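Local atomic coordinates of galactitol 1-phosphate 5-dehydrogenase (Escherichia coli, PDB entry 4UEJ), a protein that oxidises galactitol 1-phosphate to D-tagatose 6-phosphate with NAD(+), as a zinc-dependent alcohol dehydrogenase family member that forms homodimers. Residues N6-V12 with I45-G49; I32-L37 with G115-E119; E138-F142 with L313-I317. All coordinates share one frame; numbering follows the deposited sequence.

Contact 1 of 3, residues N6-V12 with I45-G49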
loop_
_atom_site.group_PDB
_atom_site.type_symbol
_atom_site.label_atom_id
_atom_site.label_comp_id
_atom_site.label_asym_id
_atom_site.label_seq_id
_atom_site.Cartn_x
_atom_site.Cartn_y
_atom_site.Cartn_z
ATOM N N ASN A 6 -26.824 0.207 -24.247
ATOM C CA ASN A 6 -26.433 1.573 -23.928
ATOM C C ASN A 6 -25.641 2.190 -25.060
ATOM O O ASN A 6 -24.745 1.551 -25.616
ATOM C CB ASN A 6 -25.605 1.610 -22.649
ATOM C CG ASN A 6 -26.288 0.915 -21.508
ATOM O OD1 ASN A 6 -27.144 1.493 -20.839
ATOM N ND2 ASN A 6 -25.925 -0.338 -21.278
ATOM N N ASP A 7 -25.972 3.430 -25.405
ATOM C CA ASP A 7 -25.204 4.139 -26.416
ATOM C C ASP A 7 -24.554 5.380 -25.823
ATOM O O ASP A 7 -24.786 5.720 -24.662
ATOM C CB ASP A 7 -26.083 4.521 -27.605
ATOM C CG ASP A 7 -25.336 4.428 -28.919
ATOM O OD1 ASP A 7 -24.381 5.210 -29.120
ATOM O OD2 ASP A 7 -25.687 3.552 -29.737
ATOM N N THR A 8 -23.728 6.036 -26.633
ATOM C CA THR A 8 -23.002 7.234 -26.225
ATOM C C THR A 8 -23.933 8.270 -25.598
ATOM O O THR A 8 -25.081 8.414 -26.021
ATOM C CB THR A 8 -22.265 7.864 -27.431
ATOM O OG1 THR A 8 -21.388 6.894 -28.015
ATOM C CG2 THR A 8 -21.454 9.080 -27.008
ATOM N N ASP A 9 -23.436 8.950 -24.567
ATOM C CA ASP A 9 -24.128 10.063 -23.918
ATOM C C ASP A 9 -25.397 9.650 -23.171
ATOM O O ASP A 9 -26.364 10.410 -23.109
ATOM C CB ASP A 9 -24.466 11.151 -24.941
ATOM C CG ASP A 9 -23.229 11.809 -25.514
ATOM O OD1 ASP A 9 -22.309 12.131 -24.732
ATOM O OD2 ASP A 9 -23.177 12.002 -26.747
ATOM N N GLY A 10 -25.385 8.444 -22.612
ATOM C CA GLY A 10 -26.396 8.042 -21.654
ATOM C C GLY A 10 -27.747 7.626 -22.200
ATOM O O GLY A 10 -28.740 7.674 -21.482
ATOM N N ILE A 11 -27.799 7.209 -23.459
ATOM C CA ILE A 11 -29.063 6.734 -24.007
ATOM C C ILE A 11 -29.200 5.234 -23.751
ATOM O O ILE A 11 -28.301 4.450 -24.063
ATOM C CB ILE A 11 -29.198 7.042 -25.514
ATOM C CG1 ILE A 11 -29.718 8.466 -25.723
ATOM C CG2 ILE A 11 -30.170 6.088 -26.174
ATOM C CD1 ILE A 11 -28.735 9.559 -25.373
ATOM N N VAL A 12 -30.321 4.855 -23.146
ATOM C CA VAL A 12 -30.621 3.459 -22.858
ATOM C C VAL A 12 -31.787 2.974 -23.711
ATOM O O VAL A 12 -32.856 3.592 -23.737
ATOM C CB VAL A 12 -30.952 3.243 -21.362
ATOM C CG1 VAL A 12 -31.454 1.826 -21.122
ATOM C CG2 VAL A 12 -29.730 3.535 -20.498
ATOM N N ILE A 45 -22.462 3.826 -18.566
ATOM C CA ILE A 45 -23.732 4.248 -19.127
ATOM C C ILE A 45 -23.770 5.755 -19.345
ATOM O O ILE A 45 -24.164 6.235 -20.411
ATOM C CB ILE A 45 -24.907 3.833 -18.212
ATOM C CG1 ILE A 45 -24.920 2.316 -18.029
ATOM C CG2 ILE A 45 -26.227 4.303 -18.792
ATOM C CD1 ILE A 45 -25.839 1.833 -16.929
ATOM N N PHE A 46 -23.338 6.505 -18.341
ATOM C CA PHE A 46 -23.577 7.940 -18.359
ATOM C C PHE A 46 -22.351 8.795 -18.653
ATOM O O PHE A 46 -22.494 9.953 -19.061
ATOM C CB PHE A 46 -24.194 8.365 -17.028
ATOM C CG PHE A 46 -25.544 7.763 -16.782
ATOM C CD1 PHE A 46 -26.678 8.332 -17.336
ATOM C CD2 PHE A 46 -25.678 6.615 -16.025
ATOM C CE1 PHE A 46 -27.924 7.774 -17.122
ATOM C CE2 PHE A 46 -26.925 6.054 -15.807
ATOM C CZ PHE A 46 -28.046 6.635 -16.355
ATOM N N LYS A 47 -21.155 8.249 -18.431
ATOM C CA LYS A 47 -19.931 9.053 -18.532
ATOM C C LYS A 47 -19.043 8.636 -19.689
ATOM O O LYS A 47 -17.833 8.856 -19.651
ATOM C CB LYS A 47 -19.104 8.992 -17.235
ATOM C CG LYS A 47 -19.772 9.551 -15.981
ATOM C CD LYS A 47 -21.030 10.357 -16.284
ATOM C CE LYS A 47 -20.888 11.855 -16.167
ATOM N NZ LYS A 47 -22.114 12.496 -16.735
ATOM N N ASN A 48 -19.655 8.044 -20.711
ATOM C CA ASN A 48 -18.932 7.525 -21.866
ATOM C C ASN A 48 -17.701 6.720 -21.450
ATOM O O ASN A 48 -16.635 6.839 -22.051
ATOM C CB ASN A 48 -18.543 8.668 -22.806
ATOM C CG ASN A 48 -19.750 9.275 -23.504
ATOM O OD1 ASN A 48 -20.775 8.611 -23.683
ATOM N ND2 ASN A 48 -19.638 10.541 -23.898
ATOM N N GLY A 49 -17.865 5.896 -20.417
ATOM C CA GLY A 49 -16.764 5.141 -19.848
ATOM C C GLY A 49 -16.680 3.693 -20.297
ATOM O O GLY A 49 -15.861 2.928 -19.791
HETATM O O HOH W 1 -25.641 4.779 -22.095
#

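Contact 2 of 3, residues I32-L37 with G115-E119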
loop_
_atom_site.group_PDB
_atom_site.type_symbol
_atom_site.label_atom_id
_atom_site.label_comp_id
_atom_site.label_asym_id
_atom_site.label_seq_id
_atom_site.Cartn_x
_atom_site.Cartn_y
_atom_site.Cartn_z
ATOM N N ILE A 32 -30.948 -16.207 -19.065
ATOM C CA ILE A 32 -30.683 -15.361 -17.909
ATOM C C ILE A 32 -31.930 -15.136 -17.050
ATOM O O ILE A 32 -32.999 -14.773 -17.555
ATOM C CB ILE A 32 -30.084 -14.019 -18.366
ATOM C CG1 ILE A 32 -28.726 -14.281 -19.022
ATOM C CG2 ILE A 32 -29.924 -13.065 -17.201
ATOM C CD1 ILE A 32 -28.079 -13.070 -19.629
ATOM N N ALA A 33 -31.782 -15.373 -15.746
ATOM C CA ALA A 33 -32.902 -15.302 -14.802
ATOM C C ALA A 33 -32.879 -14.033 -13.963
ATOM O O ALA A 33 -33.925 -13.493 -13.605
ATOM C CB ALA A 33 -32.898 -16.520 -13.888
ATOM N N SER A 34 -31.677 -13.564 -13.650
ATOM C CA SER A 34 -31.499 -12.431 -12.750
ATOM C C SER A 34 -30.159 -11.785 -13.047
ATOM O O SER A 34 -29.143 -12.470 -13.106
ATOM C CB SER A 34 -31.561 -12.881 -11.296
ATOM O OG SER A 34 -31.369 -11.790 -10.405
ATOM N N SER A 35 -30.157 -10.472 -13.238
ATOM C CA SER A 35 -28.968 -9.784 -13.725
ATOM C C SER A 35 -28.869 -8.392 -13.105
ATOM O O SER A 35 -29.743 -7.549 -13.315
ATOM C CB SER A 35 -29.003 -9.708 -15.260
ATOM O OG SER A 35 -27.790 -9.192 -15.792
ATOM N N GLY A 36 -27.817 -8.157 -12.325
ATOM C CA GLY A 36 -27.738 -6.949 -11.519
ATOM C C GLY A 36 -26.922 -5.846 -12.140
ATOM O O GLY A 36 -25.974 -6.125 -12.875
ATOM N N LEU A 37 -27.281 -4.597 -11.842
ATOM C CA LEU A 37 -26.476 -3.439 -12.237
ATOM C C LEU A 37 -25.403 -3.116 -11.197
ATOM O O LEU A 37 -25.722 -2.899 -10.032
ATOM C CB LEU A 37 -27.371 -2.216 -12.435
ATOM C CG LEU A 37 -26.722 -0.913 -12.904
ATOM C CD1 LEU A 37 -26.430 -0.983 -14.390
ATOM C CD2 LEU A 37 -27.605 0.284 -12.581
ATOM N N GLY A 115 -22.730 -8.346 -22.489
ATOM C CA GLY A 115 -22.985 -9.094 -21.276
ATOM C C GLY A 115 -24.435 -9.456 -21.016
ATOM O O GLY A 115 -25.236 -9.610 -21.932
ATOM N N GLY A 116 -24.768 -9.553 -19.736
ATOM C CA GLY A 116 -25.963 -10.248 -19.296
ATOM C C GLY A 116 -27.271 -9.487 -19.134
ATOM O O GLY A 116 -28.220 -10.028 -18.572
ATOM N N PHE A 117 -27.333 -8.248 -19.613
ATOM C CA PHE A 117 -28.619 -7.555 -19.701
ATOM C C PHE A 117 -29.320 -8.015 -20.969
ATOM O O PHE A 117 -29.553 -7.232 -21.897
ATOM C CB PHE A 117 -28.442 -6.032 -19.683
ATOM C CG PHE A 117 -27.873 -5.516 -18.394
ATOM C CD1 PHE A 117 -28.033 -6.237 -17.222
ATOM C CD2 PHE A 117 -27.167 -4.321 -18.350
ATOM C CE1 PHE A 117 -27.487 -5.772 -16.030
ATOM C CE2 PHE A 117 -26.628 -3.852 -17.162
ATOM C CZ PHE A 117 -26.792 -4.572 -16.002
ATOM N N ALA A 118 -29.651 -9.304 -20.986
ATOM C CA ALA A 118 -30.183 -9.973 -22.165
ATOM C C ALA A 118 -30.942 -11.226 -21.755
ATOM O O ALA A 118 -30.747 -11.727 -20.661
ATOM C CB ALA A 118 -29.052 -10.323 -23.125
ATOM N N GLU A 119 -31.807 -11.741 -22.629
ATOM C CA GLU A 119 -32.538 -12.964 -22.316
ATOM C C GLU A 119 -31.652 -14.196 -22.384
ATOM O O GLU A 119 -31.812 -15.131 -21.598
ATOM C CB GLU A 119 -33.723 -13.146 -23.258
ATOM C CG GLU A 119 -34.836 -12.169 -23.046
ATOM C CD GLU A 119 -36.001 -12.458 -23.962
ATOM O OE1 GLU A 119 -36.706 -13.462 -23.724
ATOM O OE2 GLU A 119 -36.194 -11.696 -24.931
HETATM O O HOH W 2 -34.177 -15.017 -20.148
#

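Contact 3 of 3, residues E138-F142 with L313-I317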
loop_
_atom_site.group_PDB
_atom_site.type_symbol
_atom_site.label_atom_id
_atom_site.label_comp_id
_atom_site.label_asym_id
_atom_site.label_seq_id
_atom_site.Cartn_x
_atom_site.Cartn_y
_atom_site.Cartn_z
ATOM N N GLU A 138 -32.287 -16.270 -8.336
ATOM C CA GLU A 138 -32.059 -14.837 -8.210
ATOM C C GLU A 138 -30.831 -14.548 -7.362
ATOM O O GLU A 138 -30.089 -13.609 -7.652
ATOM C CB GLU A 138 -33.286 -14.139 -7.612
ATOM C CG GLU A 138 -33.097 -12.646 -7.381
ATOM C CD GLU A 138 -34.339 -11.967 -6.825
ATOM O OE1 GLU A 138 -35.369 -11.933 -7.537
ATOM O OE2 GLU A 138 -34.283 -11.459 -5.681
ATOM N N ASP A 139 -30.600 -15.362 -6.330
ATOM C CA ASP A 139 -29.451 -15.147 -5.441
ATOM C C ASP A 139 -28.133 -15.288 -6.176
ATOM O O ASP A 139 -27.108 -14.781 -5.723
ATOM C CB ASP A 139 -29.439 -16.132 -4.272
ATOM C CG ASP A 139 -30.614 -15.954 -3.331
ATOM O OD1 ASP A 139 -31.497 -15.114 -3.615
ATOM O OD2 ASP A 139 -30.651 -16.676 -2.311
ATOM N N GLY A 140 -28.156 -16.012 -7.282
ATOM C CA GLY A 140 -26.940 -16.292 -8.025
ATOM C C GLY A 140 -26.325 -15.044 -8.614
ATOM O O GLY A 140 -25.110 -14.990 -8.848
ATOM N N ALA A 141 -27.158 -14.039 -8.862
ATOM C CA ALA A 141 -26.667 -12.775 -9.410
ATOM C C ALA A 141 -25.821 -12.006 -8.410
ATOM O O ALA A 141 -25.196 -11.002 -8.764
ATOM C CB ALA A 141 -27.823 -11.908 -9.874
ATOM N N PHE A 142 -25.769 -12.478 -7.168
ATOM C CA PHE A 142 -25.004 -11.751 -6.159
ATOM C C PHE A 142 -23.663 -12.388 -5.882
ATOM O O PHE A 142 -22.848 -11.817 -5.153
ATOM C CB PHE A 142 -25.798 -11.639 -4.851
ATOM C CG PHE A 142 -26.882 -10.606 -4.900
ATOM C CD1 PHE A 142 -28.133 -10.928 -5.383
ATOM C CD2 PHE A 142 -26.636 -9.305 -4.491
ATOM C CE1 PHE A 142 -29.143 -9.974 -5.432
ATOM C CE2 PHE A 142 -27.639 -8.348 -4.540
ATOM C CZ PHE A 142 -28.895 -8.686 -5.017
ATOM N N LEU A 313 -29.620 -10.993 1.180
ATOM C CA LEU A 313 -29.636 -10.251 -0.080
ATOM C C LEU A 313 -30.880 -9.387 -0.271
ATOM O O LEU A 313 -30.805 -8.303 -0.853
ATOM C CB LEU A 313 -29.517 -11.213 -1.266
ATOM C CG LEU A 313 -28.399 -12.242 -1.197
ATOM C CD1 LEU A 313 -28.479 -13.168 -2.415
ATOM C CD2 LEU A 313 -27.043 -11.531 -1.114
ATOM N N GLU A 314 -32.028 -9.862 0.199
ATOM C CA GLU A 314 -33.270 -9.132 -0.038
ATOM C C GLU A 314 -33.199 -7.629 0.315
ATOM O O GLU A 314 -33.668 -6.800 -0.467
ATOM C CB GLU A 314 -34.429 -9.794 0.724
ATOM C CG GLU A 314 -35.796 -9.289 0.296
ATOM C CD GLU A 314 -36.039 -9.467 -1.194
ATOM O OE1 GLU A 314 -35.600 -10.496 -1.752
ATOM O OE2 GLU A 314 -36.650 -8.566 -1.806
ATOM N N PRO A 315 -32.602 -7.267 1.473
ATOM C CA PRO A 315 -32.619 -5.836 1.809
ATOM C C PRO A 315 -31.796 -4.988 0.853
ATOM O O PRO A 315 -31.972 -3.779 0.822
ATOM C CB PRO A 315 -32.004 -5.782 3.213
ATOM C CG PRO A 315 -32.027 -7.177 3.724
ATOM C CD PRO A 315 -31.986 -8.072 2.547
ATOM N N LEU A 316 -30.907 -5.621 0.091
ATOM C CA LEU A 316 -30.027 -4.904 -0.818
ATOM C C LEU A 316 -30.737 -4.458 -2.087
ATOM O O LEU A 316 -30.261 -3.561 -2.787
ATOM C CB LEU A 316 -28.830 -5.782 -1.205
ATOM C CG LEU A 316 -27.986 -6.315 -0.053
ATOM C CD1 LEU A 316 -26.915 -7.267 -0.563
ATOM C CD2 LEU A 316 -27.367 -5.155 0.693
ATOM N N ILE A 317 -31.870 -5.086 -2.388
ATOM C CA ILE A 317 -32.494 -4.908 -3.694
ATOM C C ILE A 317 -33.450 -3.728 -3.706
ATOM O O ILE A 317 -34.392 -3.666 -2.907
ATOM C CB ILE A 317 -33.232 -6.200 -4.137
ATOM C CG1 ILE A 317 -32.237 -7.358 -4.222
ATOM C CG2 ILE A 317 -33.904 -5.985 -5.467
ATOM C CD1 ILE A 317 -32.858 -8.733 -4.283
#

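Contact 1 of 3, residues N6-V12 with I45-G49
N48 and D9 both carry CG beside their own backbone N (chi1 -70° and -66°), and this common setting folds the amide and the carboxylate in toward each other. N48 uses both ends of its amide. N48 OD1 takes the backbone N-H of D9 at 2.8 Å, in the carbonyl plane and on a lone pair, in a nearly straight bond. N48 ND2 in turn donates to D9 OD1 at 3.2 Å, staying close to its own amide plane but arriving from above the carboxylate, whose plane is turned 58° from the amide. The two bonds together fix the rotation of the amide, while the methyl CG2 of T8 lies 3.4 Å from N48 OD1. One turn further in, I45 O points at the backbone of G10, whose CA makes a CH...O contact with it at 3.1 Å. Water 1 lies between the two segments, 2.7 Å from I45 O and 2.9 Å from D7 O, though other acceptors compete for its protons. On the buried side the contact becomes mostly apolar: I45 CG2 reaches V12 CG2 at 4.0 Å, and also lies against the amide oxygen N6 OD1 at 3.6 Å, and V330 of helix 323-333 packs on both V12 and I45. D7 N bonds I11 O, closing the turn of a beta hairpin formed by strands 2-7 and 11-16, which rests its tip on the C-terminal end of helix 41-46.

Contact 2 of 3, residues I32-L37 with G115-E119
An inverse gamma turn centred on F117 packs beside strand 27-36 where S35, G36 and L37 lead toward C38, a ligand of the zinc that is catalytic by similarity. The ring of F117 enters edge-on: S35 OG lies near its plane at 3.3 Å from F117 CD1, G36 O at 3.5 Å from F117 CE1, and L37 CA also stands at the rim. Beyond them L37 CD1 closes on F117 CZ at 4.0 Å, the two side chains crossing at a slant. S35 holds OG anti to its backbone N (chi1 -173°), which sets the hydroxyl 2.9 Å from G116 O, a weak bond that is not settled, since another acceptor lies within reach of the same proton. G116 O also receives a weak bond from A118 N within the turn. I32 packs between the two segments. I32 CD1 is wedged against two carbonyls, 3.2 Å from G116 O and equally close to A118 O, a buried oxygen that has no polar partner in the model. The backbone adds a direct bond: I32 N donates to E119 O at 2.9 Å, from above the carbonyl plane, and water 2 bridges that same oxygen to I32 O. Outside the pair, the carboxylate of E119 binds K2 N, and the ring of F326 meets that of F117. Just past I32, A33 and S34 share S62 as partner on the next strand, a classic beta bulge at which strand 27-36 bends in the GroES-like beta domain of the zinc-containing alcohol dehydrogenases.

Contact 3 of 3, residues E138-F142 with L313-I317
The F142 ring is a flat bump received by L313, L316 and I317, at the place in this alcohol dehydrogenase fold where the chain leaves the Rossmann-type domain and enters strand 317-321. L313 lies over one face, with CB 4.3 Å above the F142 ring plane and over its centre. The two side chains slide past each other in opposite directions, so the methyls of L313 reach back to the root of the phenylalanine, L313 CD1 coming within 3.7 Å of F142 CD1. That same methyl is a small knob in its own right, filling the hollow beside D139, where L313 CD1 meets D139 CB at 3.6 Å. I317 closes the far end of the ring: I317 CG1 sits at the edge, near the ring plane and 3.7 Å from F142 CZ. L316 CD1 approaches F142 CE2 obliquely and more loosely, at 4.2 Å. With an alanine in place of F142, a gap would probably open between L313 and I317, leaving each without the ring it packs against. L313 and L316 also lean on L175 of helix 171-182, which joins the pocket to the Rossmann-type domain, expected to bind NAD. At the rim the carboxylates of E138 and E314 would be expected to repel each other, but R320 forms a salt bridge with each and so offsets this. E138 extends from its backbone with CG anti to N (chi1 177°), setting E138 OE2 3.4 Å from I317 CD1.

In the fold
Contact 2 is the most deeply buried of the three, whereas contacts 1 and 3 each have an exposed side. Contact 1, at the periphery, relies on an asparagine's amide and a water for its outer half; contact 2 mixes backbone bonding with an aromatic edge; contact 3 is side-chain packing fringed by carboxylates. Strand 27-36 is the shared element: it carries one half of contact 2, runs on to helix 41-46 of contact 1, where L37 CD1 packs on I45 CD1 at 3.8 Å, and touches contact 3 through S34, which meets A141 and E138. Contacts 1 and 3 do not touch, their nearest atoms being about 15 Å apart.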